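Local atomic coordinates of StAR-related lipid transfer protein 5 (Homo sapiens, PDB entry 2R55), a protein that probably binds cholesterol or related sterols and carries them, or other lipids, within the cell. Residues V95-N100 and A220-A225; C115-S120 and F134-L139; R168-P173 and D197-L202; G175-P180 and V191-T196. All coordinates share one frame; numbering follows the deposited sequence.

Contact 1: V95-N100 and A220-A225; sequences VKWDEN and ANLQKA
The indole of Trp97 is packed on both faces and along one edge. Over one face lie two apolar groups of helix 204-227: Leu222 CD2, a CH-pi contact 4.0 Å from the centroid of the six-membered ring, and Ala225 CB, 4.2 Å from that of the five-membered ring. Asp98 CB rests on the opposite face, and Asn221 CB meets the edge near the ring plane, 3.7 Å from CE3. Trp97 CG is held between the backbone N and the carbonyl carbon (chi1 56°), a rotation that stands the ring upright between the helix and the methylene of Asp98. Leu222 runs alongside the indole, pointing the same way, and its backbone N comes within 3.6 Å of CE3. The pyrrole N-H points away from helix 204-227: NE1 is hydrogen-bonded to the carbonyl of Cys85 in helix 79-86. An alanine in place of Trp97 would probably leave Leu222 CD2 and Ala225 CB facing a gap and Cys85 O without its donor. The contact is thus chiefly apolar, a buried ring anchoring the C-terminal helix of the START fold to the short helix 94-97, with its single polar atom satisfied by a third helix.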
loop_
_atom_site.group_PDB
_atom_site.type_symbol
_atom_site.label_atom_id
_atom_site.label_comp_id
_atom_site.label_asym_id
_atom_site.label_seq_id
_atom_site.Cartn_x
_atom_site.Cartn_y
_atom_site.Cartn_z
ATOM N N VAL A 95 -0.287 10.928 5.398
ATOM C CA VAL A 95 -0.139 12.205 4.672
ATOM C C VAL A 95 1.210 12.867 4.943
ATOM O O VAL A 95 1.828 13.432 4.045
ATOM C CB VAL A 95 -1.277 13.204 5.052
ATOM C CG1 VAL A 95 -1.025 14.622 4.479
ATOM C CG2 VAL A 95 -2.625 12.672 4.596
ATOM N N LYS A 96 1.648 12.786 6.192
ATOM C CA LYS A 96 2.877 13.410 6.638
ATOM C C LYS A 96 4.125 12.819 5.974
ATOM O O LYS A 96 4.724 13.433 5.097
ATOM C CB LYS A 96 2.970 13.296 8.163
ATOM C CG LYS A 96 4.133 14.014 8.794
ATOM C CD LYS A 96 4.054 15.468 8.453
ATOM C CE LYS A 96 4.774 16.317 9.459
ATOM N NZ LYS A 96 4.616 17.702 8.988
ATOM N N TRP A 97 4.485 11.609 6.378
ATOM C CA TRP A 97 5.814 11.066 6.125
ATOM C C TRP A 97 6.021 10.445 4.749
ATOM O O TRP A 97 7.156 10.324 4.298
ATOM C CB TRP A 97 6.171 10.044 7.208
ATOM C CG TRP A 97 5.176 8.927 7.329
ATOM C CD1 TRP A 97 4.107 8.876 8.173
ATOM C CD2 TRP A 97 5.159 7.706 6.581
ATOM N NE1 TRP A 97 3.426 7.693 8.003
ATOM C CE2 TRP A 97 4.048 6.956 7.032
ATOM C CE3 TRP A 97 5.979 7.165 5.580
ATOM C CZ2 TRP A 97 3.731 5.692 6.512
ATOM C CZ3 TRP A 97 5.655 5.914 5.050
ATOM C CH2 TRP A 97 4.538 5.194 5.518
ATOM N N ASP A 98 4.946 10.029 4.091
ATOM C CA ASP A 98 5.085 9.323 2.815
ATOM C C ASP A 98 5.148 10.276 1.627
ATOM O O ASP A 98 4.130 10.846 1.219
ATOM C CB ASP A 98 3.952 8.314 2.629
ATOM C CG ASP A 98 4.095 7.494 1.352
ATOM O OD1 ASP A 98 5.231 7.218 0.894
ATOM O OD2 ASP A 98 3.046 7.108 0.812
ATOM N N GLU A 99 6.342 10.429 1.058
ATOM C CA GLU A 99 6.556 11.388 -0.032
ATOM C C GLU A 99 5.563 11.225 -1.185
ATOM O O GLU A 99 5.352 12.155 -1.950
ATOM C CB GLU A 99 8.013 11.352 -0.541
ATOM C CG GLU A 99 8.439 10.048 -1.229
ATOM C CD GLU A 99 9.635 10.202 -2.177
ATOM O OE1 GLU A 99 10.494 11.081 -1.947
ATOM O OE2 GLU A 99 9.716 9.416 -3.153
ATOM N N ASN A 100 4.950 10.040 -1.277
ATOM C CA ASN A 100 4.035 9.692 -2.368
ATOM C C ASN A 100 2.548 9.889 -2.102
ATOM O O ASN A 100 1.701 9.349 -2.837
ATOM C CB ASN A 100 4.268 8.253 -2.803
ATOM C CG ASN A 100 5.063 8.160 -4.069
ATOM O OD1 ASN A 100 5.014 9.050 -4.914
ATOM N ND2 ASN A 100 5.799 7.073 -4.218
ATOM N N ALA A 220 12.401 3.749 3.716
ATOM C CA ALA A 220 13.276 4.804 4.219
ATOM C C ALA A 220 12.451 5.836 5.002
ATOM O O ALA A 220 12.789 6.164 6.132
ATOM C CB ALA A 220 14.058 5.456 3.085
ATOM N N ASN A 221 11.349 6.304 4.418
ATOM C CA ASN A 221 10.466 7.294 5.059
ATOM C C ASN A 221 9.819 6.755 6.317
ATOM O O ASN A 221 9.907 7.365 7.378
ATOM C CB ASN A 221 9.354 7.756 4.102
ATOM C CG ASN A 221 9.820 8.783 3.096
ATOM O OD1 ASN A 221 10.926 9.325 3.189
ATOM N ND2 ASN A 221 8.963 9.067 2.116
ATOM N N LEU A 222 9.161 5.608 6.186
ATOM C CA LEU A 222 8.521 4.954 7.323
ATOM C C LEU A 222 9.431 4.880 8.556
ATOM O O LEU A 222 8.964 5.084 9.679
ATOM C CB LEU A 222 8.029 3.563 6.922
ATOM C CG LEU A 222 7.052 2.747 7.783
ATOM C CD1 LEU A 222 7.793 1.798 8.703
ATOM C CD2 LEU A 222 6.067 3.610 8.559
ATOM N N GLN A 223 10.719 4.597 8.338
ATOM C CA GLN A 223 11.687 4.453 9.434
ATOM C C GLN A 223 11.862 5.750 10.217
ATOM O O GLN A 223 11.794 5.752 11.448
ATOM C CB GLN A 223 13.035 3.947 8.911
ATOM C CG GLN A 223 13.090 2.429 8.719
ATOM C CD GLN A 223 14.028 2.001 7.597
ATOM O OE1 GLN A 223 14.539 2.837 6.836
ATOM N NE2 GLN A 223 14.254 0.693 7.485
ATOM N N LYS A 224 12.080 6.836 9.479
ATOM C CA LYS A 224 12.205 8.185 10.017
ATOM C C LYS A 224 11.017 8.555 10.910
ATOM O O LYS A 224 11.216 9.187 12.020
ATOM C CB LYS A 224 12.345 9.183 8.848
ATOM C CG LYS A 224 12.251 10.701 9.181
ATOM C CD LYS A 224 11.908 11.476 7.874
ATOM C CE LYS A 224 11.291 12.855 8.130
ATOM N NZ LYS A 224 12.308 13.941 8.371
ATOM N N ALA A 225 9.796 8.163 10.426
ATOM C CA ALA A 225 8.566 8.503 11.149
ATOM C C ALA A 225 8.507 7.779 12.489
ATOM O O ALA A 225 8.172 8.376 13.521
ATOM C CB ALA A 225 7.352 8.180 10.316
#

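Contact 2: C115-S120 and F134-L139; sequences CVSRTS and FVDLVL
Six backbone hydrogen bonds tie Cys115, Ser117 and Thr119 to Val138, Asp136 and Phe134, each pair exchanging N-H and carbonyl both ways. This is one of the antiparallel hairpins in the curved sheet of the START domain, the axes of the two segments approaching to 4.7 Å at 150°. The straightest bond is Val138 N to Cys115 O, 2.9 Å long with 170° at the hydrogen; both bonds of the Ser117–Asp136 pair lie in the carbonyl planes. Between the hydrogen-bonded pairs, CA-H...O contacts of 3.2 Å join Val116 CA to Asp136 O and Arg118 CA to Phe134 O.

Apolar contacts form on both sides of the sheet. Val116 spreads its two methyls, CG1 reaching Val135 CG1 at 4.1 Å and CG2 reaching Leu137 CD1 at 3.8 Å; on this side Leu137 also touches Met27 of helix 21-40. On the other side Cys115 SG lies 3.6 Å from Val138 CG1. That methyl occupies the place between backbone N and carbonyl carbon (chi1 45°), which turns it toward the partner strand, where Ser117 OG approaches it as well.

Arg118 forms salt bridges through NE with Glu105 and through NH1 with Asp133, and makes a cation-pi contact with Phe166; Asp136 OD2 accepts from Asn171 ND2.

The backbone supplies most of the cohesion, small apolar side chains add to it, and the charged ends find partners on other elements. Two acidic partners would stabilise the positive charge of the buried Arg118, and the amide of Asn171 probably eases the burial of Asp136.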
loop_
_atom_site.group_PDB
_atom_site.type_symbol
_atom_site.label_atom_id
_atom_site.label_comp_id
_atom_site.label_asym_id
_atom_site.label_seq_id
_atom_site.Cartn_x
_atom_site.Cartn_y
_atom_site.Cartn_z
ATOM N N CYS A 115 -13.692 0.461 5.099
ATOM C CA CYS A 115 -13.957 1.822 4.636
ATOM C C CYS A 115 -13.475 2.110 3.198
ATOM O O CYS A 115 -12.657 1.379 2.633
ATOM C CB CYS A 115 -13.331 2.833 5.601
ATOM S SG CYS A 115 -11.546 2.985 5.396
ATOM N N VAL A 116 -13.993 3.192 2.626
ATOM C CA VAL A 116 -13.637 3.601 1.272
ATOM C C VAL A 116 -12.828 4.904 1.310
ATOM O O VAL A 116 -13.264 5.900 1.895
ATOM C CB VAL A 116 -14.892 3.733 0.385
ATOM C CG1 VAL A 116 -14.514 4.093 -1.044
ATOM C CG2 VAL A 116 -15.693 2.430 0.417
ATOM N N SER A 117 -11.643 4.880 0.704
ATOM C CA SER A 117 -10.703 5.984 0.836
ATOM C C SER A 117 -10.236 6.550 -0.501
ATOM O O SER A 117 -10.178 5.836 -1.503
ATOM C CB SER A 117 -9.493 5.556 1.659
ATOM O OG SER A 117 -8.647 4.700 0.914
ATOM N N ARG A 118 -9.918 7.843 -0.497
ATOM C CA ARG A 118 -9.306 8.511 -1.633
ATOM C C ARG A 118 -7.886 8.877 -1.238
ATOM O O ARG A 118 -7.661 9.424 -0.166
ATOM C CB ARG A 118 -10.106 9.760 -2.026
ATOM C CG ARG A 118 -9.460 10.629 -3.113
ATOM C CD ARG A 118 -10.389 11.728 -3.555
ATOM N NE ARG A 118 -9.652 12.953 -3.839
ATOM C CZ ARG A 118 -9.269 13.346 -5.050
ATOM N NH1 ARG A 118 -9.564 12.619 -6.124
ATOM N NH2 ARG A 118 -8.594 14.481 -5.189
ATOM N N THR A 119 -6.938 8.556 -2.107
ATOM C CA THR A 119 -5.531 8.826 -1.870
ATOM C C THR A 119 -4.966 9.648 -3.036
ATOM O O THR A 119 -5.152 9.289 -4.201
ATOM C CB THR A 119 -4.753 7.509 -1.733
ATOM O OG1 THR A 119 -5.349 6.713 -0.697
ATOM C CG2 THR A 119 -3.286 7.760 -1.398
ATOM N N SER A 120 -4.282 10.745 -2.719
ATOM C CA SER A 120 -3.671 11.602 -3.728
ATOM C C SER A 120 -2.163 11.437 -3.693
ATOM O O SER A 120 -1.547 11.561 -2.639
ATOM C CB SER A 120 -4.010 13.073 -3.484
ATOM O OG SER A 120 -5.398 13.290 -3.293
ATOM N N PHE A 134 -6.516 7.583 -6.182
ATOM C CA PHE A 134 -7.004 6.214 -6.080
ATOM C C PHE A 134 -8.175 6.171 -5.124
ATOM O O PHE A 134 -8.141 6.821 -4.076
ATOM C CB PHE A 134 -5.882 5.303 -5.572
ATOM C CG PHE A 134 -4.636 5.368 -6.404
ATOM C CD1 PHE A 134 -3.661 6.315 -6.150
ATOM C CD2 PHE A 134 -4.449 4.486 -7.463
ATOM C CE1 PHE A 134 -2.525 6.397 -6.921
ATOM C CE2 PHE A 134 -3.294 4.548 -8.248
ATOM C CZ PHE A 134 -2.331 5.527 -7.967
ATOM N N VAL A 135 -9.194 5.390 -5.487
ATOM C CA VAL A 135 -10.384 5.181 -4.660
ATOM C C VAL A 135 -10.464 3.704 -4.229
ATOM O O VAL A 135 -10.882 2.843 -5.014
ATOM C CB VAL A 135 -11.683 5.640 -5.399
ATOM C CG1 VAL A 135 -12.914 5.423 -4.534
ATOM C CG2 VAL A 135 -11.589 7.131 -5.817
ATOM N N ASP A 136 -10.054 3.413 -2.989
ATOM C CA ASP A 136 -9.925 2.016 -2.537
ATOM C C ASP A 136 -10.973 1.551 -1.530
ATOM O O ASP A 136 -11.399 2.304 -0.645
ATOM C CB ASP A 136 -8.546 1.746 -1.904
ATOM C CG ASP A 136 -7.380 2.126 -2.810
ATOM O OD1 ASP A 136 -7.396 1.775 -4.019
ATOM O OD2 ASP A 136 -6.439 2.780 -2.288
ATOM N N LEU A 137 -11.365 0.288 -1.663
ATOM C CA LEU A 137 -11.998 -0.432 -0.572
ATOM C C LEU A 137 -10.878 -1.006 0.280
ATOM O O LEU A 137 -10.135 -1.874 -0.176
ATOM C CB LEU A 137 -12.888 -1.546 -1.103
ATOM C CG LEU A 137 -13.796 -2.247 -0.097
ATOM C CD1 LEU A 137 -14.732 -1.264 0.590
ATOM C CD2 LEU A 137 -14.584 -3.308 -0.824
ATOM N N VAL A 138 -10.733 -0.477 1.493
ATOM C CA VAL A 138 -9.656 -0.886 2.399
ATOM C C VAL A 138 -10.201 -1.504 3.683
ATOM O O VAL A 138 -10.984 -0.882 4.411
ATOM C CB VAL A 138 -8.624 0.257 2.708
ATOM C CG1 VAL A 138 -9.315 1.585 3.009
ATOM C CG2 VAL A 138 -7.700 -0.142 3.860
ATOM N N LEU A 139 -9.776 -2.743 3.924
ATOM C CA LEU A 139 -10.192 -3.534 5.066
ATOM C C LEU A 139 -8.969 -3.781 5.922
ATOM O O LEU A 139 -7.911 -4.193 5.416
ATOM C CB LEU A 139 -10.800 -4.867 4.593
ATOM C CG LEU A 139 -11.254 -6.060 5.482
ATOM C CD1 LEU A 139 -10.138 -7.039 5.789
ATOM C CD2 LEU A 139 -12.010 -5.677 6.772
#

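Contact 3: R168-P173 and D197-L202; sequences RGFNHP and DLSGYL
Phe170 and Asp197 form one antiparallel hydrogen-bonded pair, the last bridge before segment 197-202 leaves the sheet. Phe170 N gives to Asp197 O at 3.1 Å, in the carbonyl plane, and Asp197 N returns a 2.8 Å bond to Phe170 O from a position tilted 28° out of it. Gly169, a strand residue without a side chain, brings its CA to 3.4 Å from Asp197 O. Beyond the bridge the chain turns sharply, Ser199 having a positive phi of 63°.

Two short polar side chains shape the turn. Asp197 OD1 accepts from Ser199 N at 2.9 Å, an Asx turn in which the N-H approaches from above the carboxylate plane; its CB meanwhile sits 3.2 Å from Phe170 O. Ser199 reaches back across the contact, its OG placed opposite the backbone N (chi1 160°) and donating to Arg168 O at 3.2 Å. Replacing Ser199 with an alanine would probably leave Arg168 O without this donor and the turn less firmly tied to strand 167-180. The imidazole of His172 approaches the same aspartate, CE1 being 4.3 Å from Asp197 CB, and stacks on Phe64. The guanidinium of Arg168 has its partner outside the contact, in a salt bridge from NH1 to Asp133.

As the strand pairing ends, therefore, side-chain oxygens take over from main-chain partners, and probably help to set the path of the loop leading into helix 204-227, on which Leu198 packs through Val207 and Phe211.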
loop_
_atom_site.group_PDB
_atom_site.type_symbol
_atom_site.label_atom_id
_atom_site.label_comp_id
_atom_site.label_asym_id
_atom_site.label_seq_id
_atom_site.Cartn_x
_atom_site.Cartn_y
_atom_site.Cartn_z
ATOM N N ARG A 168 -7.177 9.162 -12.644
ATOM C CA ARG A 168 -7.726 8.117 -11.805
ATOM C C ARG A 168 -6.890 6.842 -11.970
ATOM O O ARG A 168 -6.904 6.198 -13.018
ATOM C CB ARG A 168 -9.213 7.861 -12.100
ATOM C CG ARG A 168 -9.790 6.568 -11.420
ATOM C CD ARG A 168 -9.838 6.614 -9.877
ATOM N NE ARG A 168 -10.899 7.503 -9.400
ATOM C CZ ARG A 168 -10.701 8.763 -9.015
ATOM N NH1 ARG A 168 -9.481 9.255 -9.019
ATOM N NH2 ARG A 168 -11.712 9.529 -8.622
ATOM N N GLY A 169 -6.147 6.502 -10.924
ATOM C CA GLY A 169 -5.450 5.228 -10.873
ATOM C C GLY A 169 -6.310 4.158 -10.241
ATOM O O GLY A 169 -7.337 4.446 -9.627
ATOM N N PHE A 170 -5.886 2.917 -10.383
ATOM C CA PHE A 170 -6.584 1.803 -9.787
ATOM C C PHE A 170 -5.549 0.924 -9.109
ATOM O O PHE A 170 -4.645 0.403 -9.755
ATOM C CB PHE A 170 -7.353 1.017 -10.846
ATOM C CG PHE A 170 -8.362 1.837 -11.606
ATOM C CD1 PHE A 170 -8.042 2.372 -12.848
ATOM C CD2 PHE A 170 -9.635 2.074 -11.079
ATOM C CE1 PHE A 170 -8.970 3.154 -13.574
ATOM C CE2 PHE A 170 -10.579 2.837 -11.785
ATOM C CZ PHE A 170 -10.237 3.389 -13.041
ATOM N N ASN A 171 -5.654 0.823 -7.788
ATOM C CA ASN A 171 -4.905 -0.163 -7.028
ATOM C C ASN A 171 -5.583 -1.503 -7.140
ATOM O O ASN A 171 -6.803 -1.597 -6.998
ATOM C CB ASN A 171 -4.887 0.206 -5.538
ATOM C CG ASN A 171 -3.914 1.308 -5.224
ATOM O OD1 ASN A 171 -2.779 1.303 -5.692
ATOM N ND2 ASN A 171 -4.351 2.263 -4.433
ATOM N N HIS A 172 -4.790 -2.541 -7.387
ATOM C CA HIS A 172 -5.254 -3.916 -7.211
ATOM C C HIS A 172 -4.806 -4.426 -5.816
ATOM O O HIS A 172 -4.089 -3.689 -5.104
ATOM C CB HIS A 172 -4.759 -4.757 -8.363
ATOM C CG HIS A 172 -5.386 -4.392 -9.664
ATOM N ND1 HIS A 172 -4.766 -3.578 -10.585
ATOM C CD2 HIS A 172 -6.591 -4.712 -10.193
ATOM C CE1 HIS A 172 -5.552 -3.435 -11.638
ATOM N NE2 HIS A 172 -6.665 -4.112 -11.425
ATOM N N PRO A 173 -5.262 -5.629 -5.389
ATOM C CA PRO A 173 -5.060 -5.989 -3.968
ATOM C C PRO A 173 -3.655 -5.668 -3.478
ATOM O O PRO A 173 -2.677 -6.118 -4.070
ATOM C CB PRO A 173 -5.323 -7.489 -3.944
ATOM C CG PRO A 173 -6.331 -7.689 -5.052
ATOM C CD PRO A 173 -5.978 -6.694 -6.122
ATOM N N ASP A 197 -2.014 0.337 -10.651
ATOM C CA ASP A 197 -2.141 0.709 -12.057
ATOM C C ASP A 197 -2.163 2.224 -12.147
ATOM O O ASP A 197 -3.185 2.871 -11.902
ATOM C CB ASP A 197 -3.403 0.131 -12.679
ATOM C CG ASP A 197 -3.519 0.445 -14.145
ATOM O OD1 ASP A 197 -2.532 0.915 -14.749
ATOM O OD2 ASP A 197 -4.606 0.217 -14.716
ATOM N N LEU A 198 -1.023 2.800 -12.479
ATOM C CA LEU A 198 -0.955 4.228 -12.726
ATOM C C LEU A 198 -1.951 4.697 -13.769
ATOM O O LEU A 198 -2.430 5.833 -13.698
ATOM C CB LEU A 198 0.463 4.622 -13.088
ATOM C CG LEU A 198 1.356 4.508 -11.837
ATOM C CD1 LEU A 198 2.807 4.725 -12.223
ATOM C CD2 LEU A 198 0.914 5.450 -10.722
ATOM N N SER A 199 -2.281 3.818 -14.733
ATOM C CA SER A 199 -3.345 4.109 -15.694
ATOM C C SER A 199 -2.902 5.336 -16.484
ATOM O O SER A 199 -1.700 5.558 -16.644
ATOM C CB SER A 199 -4.679 4.302 -14.950
ATOM O OG SER A 199 -5.641 4.992 -15.696
ATOM N N GLY A 200 -3.846 6.138 -16.967
ATOM C CA GLY A 200 -3.518 7.230 -17.891
ATOM C C GLY A 200 -2.808 6.690 -19.122
ATOM O O GLY A 200 -3.180 5.649 -19.641
ATOM N N TYR A 201 -1.757 7.374 -19.557
ATOM C CA TYR A 201 -1.086 7.060 -20.818
ATOM C C TYR A 201 0.425 7.023 -20.667
ATOM O O TYR A 201 1.121 7.901 -21.167
ATOM C CB TYR A 201 -1.489 8.086 -21.886
ATOM C CG TYR A 201 -2.964 8.075 -22.200
ATOM C CD1 TYR A 201 -3.863 8.848 -21.455
ATOM C CD2 TYR A 201 -3.468 7.277 -23.228
ATOM C CE1 TYR A 201 -5.230 8.831 -21.726
ATOM C CE2 TYR A 201 -4.828 7.256 -23.518
ATOM C CZ TYR A 201 -5.706 8.035 -22.763
ATOM O OH TYR A 201 -7.054 8.018 -23.055
ATOM N N LEU A 202 0.931 5.986 -20.008
ATOM C CA LEU A 202 2.346 5.953 -19.634
ATOM C C LEU A 202 3.130 4.859 -20.307
ATOM O O LEU A 202 2.697 3.718 -20.300
ATOM C CB LEU A 202 2.503 5.785 -18.121
ATOM C CG LEU A 202 2.119 6.973 -17.247
ATOM C CD1 LEU A 202 2.382 6.575 -15.821
ATOM C CD2 LEU A 202 2.866 8.275 -17.635
#

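Contact 4: G175-P180 and V191-T196; sequences GCFCEP and VTFFHT
Phe177 lies against Val191 at its base and meets Phe193 further out, on one side of a nearly exactly antiparallel pair of strands. Its CB is 3.6 Å from Val191 O. CG stands anti to the carbonyl carbon (chi1 -72°), and this rotation brings the CD1 edge of the ring across the neighbouring strand: Val191 O lies in the ring plane, 3.9 Å from CD1. One atom further, CE1 comes to 3.9 Å from Phe193 CE2, so that Phe193 receives it at its own ring edge, the two side chains crossing at a slant. Beyond the pair, the Phe177 ring packs on Met35 and Arg39.

Beneath the rings the backbones bond in both directions at Gly175–Phe193 and Phe177–Val191, the straightest being Phe177 N to Val191 O, 2.8 Å with 173° at the hydrogen. Gly175 has backbone angles at which a CB would collide with the preceding carbonyl oxygen. On the reverse face Cys176 SG and the methyl CG2 of Thr192 are in close contact.

The two faces serve different helices. Helix 21-40 packs over Phe177, Val191 and Phe193, with Arg39 also salt-bridged to Glu179, whereas Thr192 faces Met215 and Phe218 of the C-terminal helix 204-227. Strand 67-75 continues the sheet beyond strand 188-197, and strand 148-154 borders strand 167-180, placing this hairpin deep in the helix-grip fold of the START domain.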
loop_
_atom_site.group_PDB
_atom_site.type_symbol
_atom_site.label_atom_id
_atom_site.label_comp_id
_atom_site.label_asym_id
_atom_site.label_seq_id
_atom_site.Cartn_x
_atom_site.Cartn_y
_atom_site.Cartn_z
ATOM N N GLY A 175 -1.301 -3.538 0.093
ATOM C CA GLY A 175 -1.300 -3.029 1.452
ATOM C C GLY A 175 -0.120 -3.509 2.256
ATOM O O GLY A 175 0.960 -3.759 1.717
ATOM N N CYS A 176 -0.345 -3.659 3.551
ATOM C CA CYS A 176 0.712 -3.902 4.513
ATOM C C CYS A 176 0.398 -5.020 5.474
ATOM O O CYS A 176 -0.717 -5.098 5.986
ATOM C CB CYS A 176 0.913 -2.659 5.355
ATOM S SG CYS A 176 1.865 -1.496 4.498
ATOM N N PHE A 177 1.407 -5.848 5.733
ATOM C CA PHE A 177 1.409 -6.767 6.870
ATOM C C PHE A 177 2.348 -6.250 7.980
ATOM O O PHE A 177 3.554 -6.064 7.759
ATOM C CB PHE A 177 1.839 -8.164 6.419
ATOM C CG PHE A 177 0.813 -8.883 5.592
ATOM C CD1 PHE A 177 0.787 -8.739 4.207
ATOM C CD2 PHE A 177 -0.122 -9.727 6.195
ATOM C CE1 PHE A 177 -0.160 -9.427 3.417
ATOM C CE2 PHE A 177 -1.074 -10.409 5.426
ATOM C CZ PHE A 177 -1.092 -10.252 4.017
ATOM N N CYS A 178 1.789 -5.986 9.156
ATOM C CA CYS A 178 2.588 -5.606 10.328
ATOM C C CYS A 178 2.693 -6.810 11.265
ATOM O O CYS A 178 1.709 -7.169 11.903
ATOM C CB CYS A 178 1.930 -4.440 11.070
ATOM S SG CYS A 178 1.749 -2.892 10.155
ATOM N N GLU A 179 3.875 -7.426 11.335
ATOM C CA GLU A 179 4.040 -8.726 12.024
ATOM C C GLU A 179 4.974 -8.628 13.225
ATOM O O GLU A 179 6.143 -8.279 13.069
ATOM C CB GLU A 179 4.553 -9.832 11.071
ATOM C CG GLU A 179 3.963 -9.792 9.641
ATOM C CD GLU A 179 4.669 -10.729 8.643
ATOM O OE1 GLU A 179 5.890 -10.980 8.765
ATOM O OE2 GLU A 179 3.995 -11.214 7.720
ATOM N N PRO A 180 4.465 -8.962 14.426
ATOM C CA PRO A 180 5.281 -8.934 15.649
ATOM C C PRO A 180 6.358 -10.022 15.613
ATOM O O PRO A 180 6.176 -11.049 14.940
ATOM C CB PRO A 180 4.261 -9.213 16.753
ATOM C CG PRO A 180 3.183 -10.010 16.066
ATOM C CD PRO A 180 3.086 -9.412 14.693
ATOM N N VAL A 191 5.958 -6.260 5.702
ATOM C CA VAL A 191 5.901 -6.726 4.318
ATOM C C VAL A 191 4.754 -6.001 3.615
ATOM O O VAL A 191 3.599 -6.030 4.080
ATOM C CB VAL A 191 5.710 -8.252 4.232
ATOM C CG1 VAL A 191 5.941 -8.752 2.798
ATOM C CG2 VAL A 191 6.650 -8.948 5.183
ATOM N N THR A 192 5.083 -5.323 2.516
ATOM C CA THR A 192 4.118 -4.477 1.838
ATOM C C THR A 192 4.048 -4.845 0.371
ATOM O O THR A 192 5.070 -5.182 -0.248
ATOM C CB THR A 192 4.485 -2.987 1.894
ATOM O OG1 THR A 192 5.669 -2.766 1.121
ATOM C CG2 THR A 192 4.712 -2.493 3.315
ATOM N N PHE A 193 2.840 -4.743 -0.190
ATOM C CA PHE A 193 2.627 -4.987 -1.596
ATOM C C PHE A 193 2.048 -3.764 -2.269
ATOM O O PHE A 193 1.022 -3.243 -1.841
ATOM C CB PHE A 193 1.705 -6.187 -1.791
ATOM C CG PHE A 193 2.252 -7.438 -1.223
ATOM C CD1 PHE A 193 3.158 -8.195 -1.941
ATOM C CD2 PHE A 193 1.909 -7.835 0.059
ATOM C CE1 PHE A 193 3.689 -9.340 -1.401
ATOM C CE2 PHE A 193 2.443 -8.984 0.605
ATOM C CZ PHE A 193 3.331 -9.742 -0.128
ATOM N N PHE A 194 2.732 -3.314 -3.318
ATOM C CA PHE A 194 2.243 -2.264 -4.204
ATOM C C PHE A 194 1.728 -2.945 -5.449
ATOM O O PHE A 194 2.432 -3.759 -6.052
ATOM C CB PHE A 194 3.386 -1.317 -4.554
ATOM C CG PHE A 194 3.720 -0.355 -3.463
ATOM C CD1 PHE A 194 3.060 -0.417 -2.233
ATOM C CD2 PHE A 194 4.710 0.588 -3.640
ATOM C CE1 PHE A 194 3.370 0.484 -1.221
ATOM C CE2 PHE A 194 5.022 1.486 -2.625
ATOM C CZ PHE A 194 4.353 1.431 -1.421
ATOM N N HIS A 195 0.497 -2.639 -5.825
ATOM C CA HIS A 195 -0.164 -3.368 -6.901
ATOM C C HIS A 195 -0.908 -2.365 -7.719
ATOM O O HIS A 195 -2.128 -2.432 -7.868
ATOM C CB HIS A 195 -1.165 -4.343 -6.304
ATOM C CG HIS A 195 -1.419 -5.548 -7.151
ATOM N ND1 HIS A 195 -2.018 -6.682 -6.653
ATOM C CD2 HIS A 195 -1.144 -5.806 -8.452
ATOM C CE1 HIS A 195 -2.112 -7.581 -7.616
ATOM N NE2 HIS A 195 -1.590 -7.076 -8.716
ATOM N N THR A 196 -0.163 -1.415 -8.243
ATOM C CA THR A 196 -0.752 -0.163 -8.676
ATOM C C THR A 196 -0.859 -0.099 -10.168
ATOM O O THR A 196 0.083 -0.453 -10.869
ATOM C CB THR A 196 0.117 0.964 -8.195
ATOM O OG1 THR A 196 0.080 0.967 -6.768
ATOM C CG2 THR A 196 -0.355 2.311 -8.743
#

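Overall arrangement
Contacts 2 and 4 lie in one curved sheet and contact 3 at its margin, where strand 188-197 ends, while contact 1 fastens the helix closing over it. Phe134 of contact 2 bridges to both other sheet contacts: CD2 is 3.4 Å from Gly169 C, and CE2 is 3.7 Å from Thr196 CG2. Contacts 3 and 4 share strand 167-180 and are joined by His195, whose O lies 2.7 Å from His172 N. Contact 1 touches none of them; its centre is about 15 Å from that of contact 4. In START domains the lipid cavity lies between sheet and C-terminal helix, so the Thr192 side of contact 4 and the helix held by contact 1 probably lie close to it.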